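Long-range contact in N-acetylmuramoyl-L-alanine amidase domain-containing protein SAOUHSC_02979 (Staphylococcus aureus, PDB 5T1Q), which probably hydrolyses amide bonds of the bacterial cell wall as a secreted enzyme; this C-terminal part carries glucosaminidase-like and CHAP domains: residues K13-P18 with Q131-N136. Residues are numbered along the deposited sequence; the frame is centred on the assembly and turned at random.
Sequences KHKSKP and QLYSIN
The aromatic ring of Tyr133 meets the side chain of Lys15 at about a right angle, CB and CD of the lysine approaching ring atom CD2, with Lys15 CB 4.0 Å from it at an oblique slant. CG of Lys15, set between its backbone N and carbonyl carbon (chi1 73°), starts an extended chain that carries NZ over the Tyr133 ring, 5.4 Å from the centroid and 16° off the normal, a long cation-pi geometry that is at most weakly attractive. Around the ring's edge, in its plane, lie CG2 of Ile135 and the carbonyl O of Gln131; Leu12 of helix 9-13 and Pro7 also touch the tyrosine. Lysine suits this solvent-exposed place because its long chain lets methylenes lie against the tyrosine while the charge sits beyond them.

The backbones are joined by one antiparallel bridge, the hydrogen-bonded pair Ser16 and Ser134. Ser16 N donates to Ser134 O at 2.9 Å in a nearly straight bond (167°), while Ser134 N reaches Ser16 O at 2.8 Å along a more bent path. Ser134 O also receives a CA-H...O contact from Lys15 CA at 3.3 Å. Ser16 lends its backbone; Ser134, buried and short, points its CB toward the loop, 3.6 Å from Ser16 O and near Pro18 CA. Farther along, Pro18 sets its ring CG 4.2 Å from Leu132 CB; having no amide N-H, it cannot donate a further bond to the strand. Lys17 turns away, its NZ forming a salt bridge with Asp309.

Strand 131-140 pairs with strand 119-128 through its other edge, as in Tyr133 with Glu126. Two backbone bonds thus fix the loop to this hairpin as a single bridge rather than a full third strand, and Lys17 with Asp309 places the contact where the glucosaminidase-like and CHAP parts meet.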
loop_
_atom_site.group_PDB
_atom_site.type_symbol
_atom_site.label_atom_id
_atom_site.label_comp_id
_atom_site.label_asym_id
_atom_site.label_seq_id
_atom_site.Cartn_x
_atom_site.Cartn_y
_atom_site.Cartn_z
ATOM N N LYS A 13 -4.040 -20.125 -10.994
ATOM C CA LYS A 13 -4.036 -21.523 -10.536
ATOM C C LYS A 13 -3.053 -21.744 -9.385
ATOM O O LYS A 13 -3.311 -22.556 -8.498
ATOM C CB LYS A 13 -3.736 -22.488 -11.692
ATOM C CG LYS A 13 -4.906 -22.667 -12.655
ATOM C CD LYS A 13 -4.593 -23.608 -13.815
ATOM C CE LYS A 13 -3.568 -23.010 -14.769
ATOM N NZ LYS A 13 -3.398 -23.818 -16.000
ATOM N N HIS A 14 -1.941 -21.008 -9.402
ATOM C CA HIS A 14 -0.929 -21.093 -8.341
ATOM C C HIS A 14 -1.065 -19.990 -7.279
ATOM O O HIS A 14 -0.173 -19.831 -6.453
ATOM C CB HIS A 14 0.480 -21.068 -8.955
ATOM C CG HIS A 14 0.826 -22.310 -9.712
ATOM N ND1 HIS A 14 0.372 -22.554 -10.992
ATOM C CD2 HIS A 14 1.586 -23.376 -9.373
ATOM C CE1 HIS A 14 0.834 -23.719 -11.404
ATOM N NE2 HIS A 14 1.573 -24.238 -10.441
ATOM N N LYS A 15 -2.190 -19.269 -7.269
ATOM C CA LYS A 15 -2.403 -18.170 -6.309
ATOM C C LYS A 15 -2.259 -18.619 -4.853
ATOM O O LYS A 15 -2.560 -19.758 -4.513
ATOM C CB LYS A 15 -3.778 -17.509 -6.509
ATOM C CG LYS A 15 -4.969 -18.331 -6.033
ATOM C CD LYS A 15 -6.278 -17.588 -6.228
ATOM C CE LYS A 15 -7.450 -18.404 -5.699
ATOM N NZ LYS A 15 -8.732 -17.649 -5.775
ATOM N N SER A 16 -1.833 -17.698 -3.997
ATOM C CA SER A 16 -1.618 -17.991 -2.582
ATOM C C SER A 16 -2.235 -16.939 -1.696
ATOM O O SER A 16 -2.610 -15.864 -2.159
ATOM C CB SER A 16 -0.110 -18.016 -2.280
ATOM O OG SER A 16 0.570 -18.959 -3.093
ATOM N N LYS A 17 -2.355 -17.257 -0.414
ATOM C CA LYS A 17 -2.771 -16.250 0.545
ATOM C C LYS A 17 -1.560 -15.353 0.735
ATOM O O LYS A 17 -0.438 -15.818 0.594
ATOM C CB LYS A 17 -3.242 -16.850 1.873
ATOM C CG LYS A 17 -4.671 -17.363 1.798
ATOM C CD LYS A 17 -5.277 -17.616 3.168
ATOM C CE LYS A 17 -4.676 -18.841 3.823
ATOM N NZ LYS A 17 -5.363 -19.140 5.105
ATOM N N PRO A 18 -1.776 -14.053 0.979
ATOM C CA PRO A 18 -0.621 -13.185 1.161
ATOM C C PRO A 18 0.241 -13.634 2.325
ATOM O O PRO A 18 -0.285 -13.956 3.388
ATOM C CB PRO A 18 -1.259 -11.824 1.460
ATOM C CG PRO A 18 -2.564 -11.874 0.747
ATOM C CD PRO A 18 -3.034 -13.279 0.989
ATOM N N GLN A 131 -11.606 -10.141 -0.971
ATOM C CA GLN A 131 -10.862 -11.397 -0.922
ATOM C C GLN A 131 -9.457 -11.127 -1.469
ATOM O O GLN A 131 -9.289 -10.912 -2.672
ATOM C CB GLN A 131 -11.554 -12.466 -1.776
ATOM C CG GLN A 131 -13.027 -12.688 -1.452
ATOM C CD GLN A 131 -13.690 -13.719 -2.361
ATOM O OE1 GLN A 131 -13.016 -14.513 -3.028
ATOM N NE2 GLN A 131 -15.020 -13.717 -2.382
ATOM N N LEU A 132 -8.457 -11.136 -0.587
ATOM C CA LEU A 132 -7.073 -10.862 -0.972
ATOM C C LEU A 132 -6.294 -12.125 -1.328
ATOM O O LEU A 132 -6.481 -13.176 -0.721
ATOM C CB LEU A 132 -6.338 -10.137 0.162
ATOM C CG LEU A 132 -6.665 -8.661 0.429
ATOM C CD1 LEU A 132 -8.150 -8.383 0.463
ATOM C CD2 LEU A 132 -6.028 -8.219 1.732
ATOM N N TYR A 133 -5.420 -12.012 -2.319
ATOM C CA TYR A 133 -4.572 -13.121 -2.702
ATOM C C TYR A 133 -3.284 -12.592 -3.291
ATOM O O TYR A 133 -3.111 -11.389 -3.451
ATOM C CB TYR A 133 -5.282 -14.079 -3.660
ATOM C CG TYR A 133 -5.677 -13.489 -4.989
ATOM C CD1 TYR A 133 -6.840 -12.742 -5.114
ATOM C CD2 TYR A 133 -4.915 -13.715 -6.133
ATOM C CE1 TYR A 133 -7.232 -12.216 -6.335
ATOM C CE2 TYR A 133 -5.299 -13.196 -7.370
ATOM C CZ TYR A 133 -6.464 -12.450 -7.464
ATOM O OH TYR A 133 -6.863 -11.911 -8.670
ATOM N N SER A 134 -2.380 -13.509 -3.590
ATOM C CA SER A 134 -1.079 -13.177 -4.109
ATOM C C SER A 134 -0.790 -14.055 -5.303
ATOM O O SER A 134 -1.266 -15.182 -5.372
ATOM C CB SER A 134 -0.031 -13.441 -3.024
ATOM O OG SER A 134 1.268 -13.071 -3.449
ATOM N N ILE A 135 -0.046 -13.513 -6.258
ATOM C CA ILE A 135 0.424 -14.276 -7.416
ATOM C C ILE A 135 1.885 -13.932 -7.628
ATOM O O ILE A 135 2.330 -12.835 -7.288
ATOM C CB ILE A 135 -0.361 -13.997 -8.720
ATOM C CG1 ILE A 135 -0.248 -12.528 -9.151
ATOM C CG2 ILE A 135 -1.817 -14.417 -8.571
ATOM C CD1 ILE A 135 -0.812 -12.255 -10.530
ATOM N N ASN A 136 2.626 -14.890 -8.170
ATOM C CA ASN A 136 4.023 -14.716 -8.481
ATOM C C ASN A 136 4.094 -14.440 -9.988
ATOM O O ASN A 136 3.701 -15.288 -10.790
ATOM C CB ASN A 136 4.784 -15.992 -8.124
ATOM C CG ASN A 136 6.283 -15.839 -8.269
ATOM O OD1 ASN A 136 6.904 -16.543 -9.048
ATOM N ND2 ASN A 136 6.863 -14.906 -7.535
#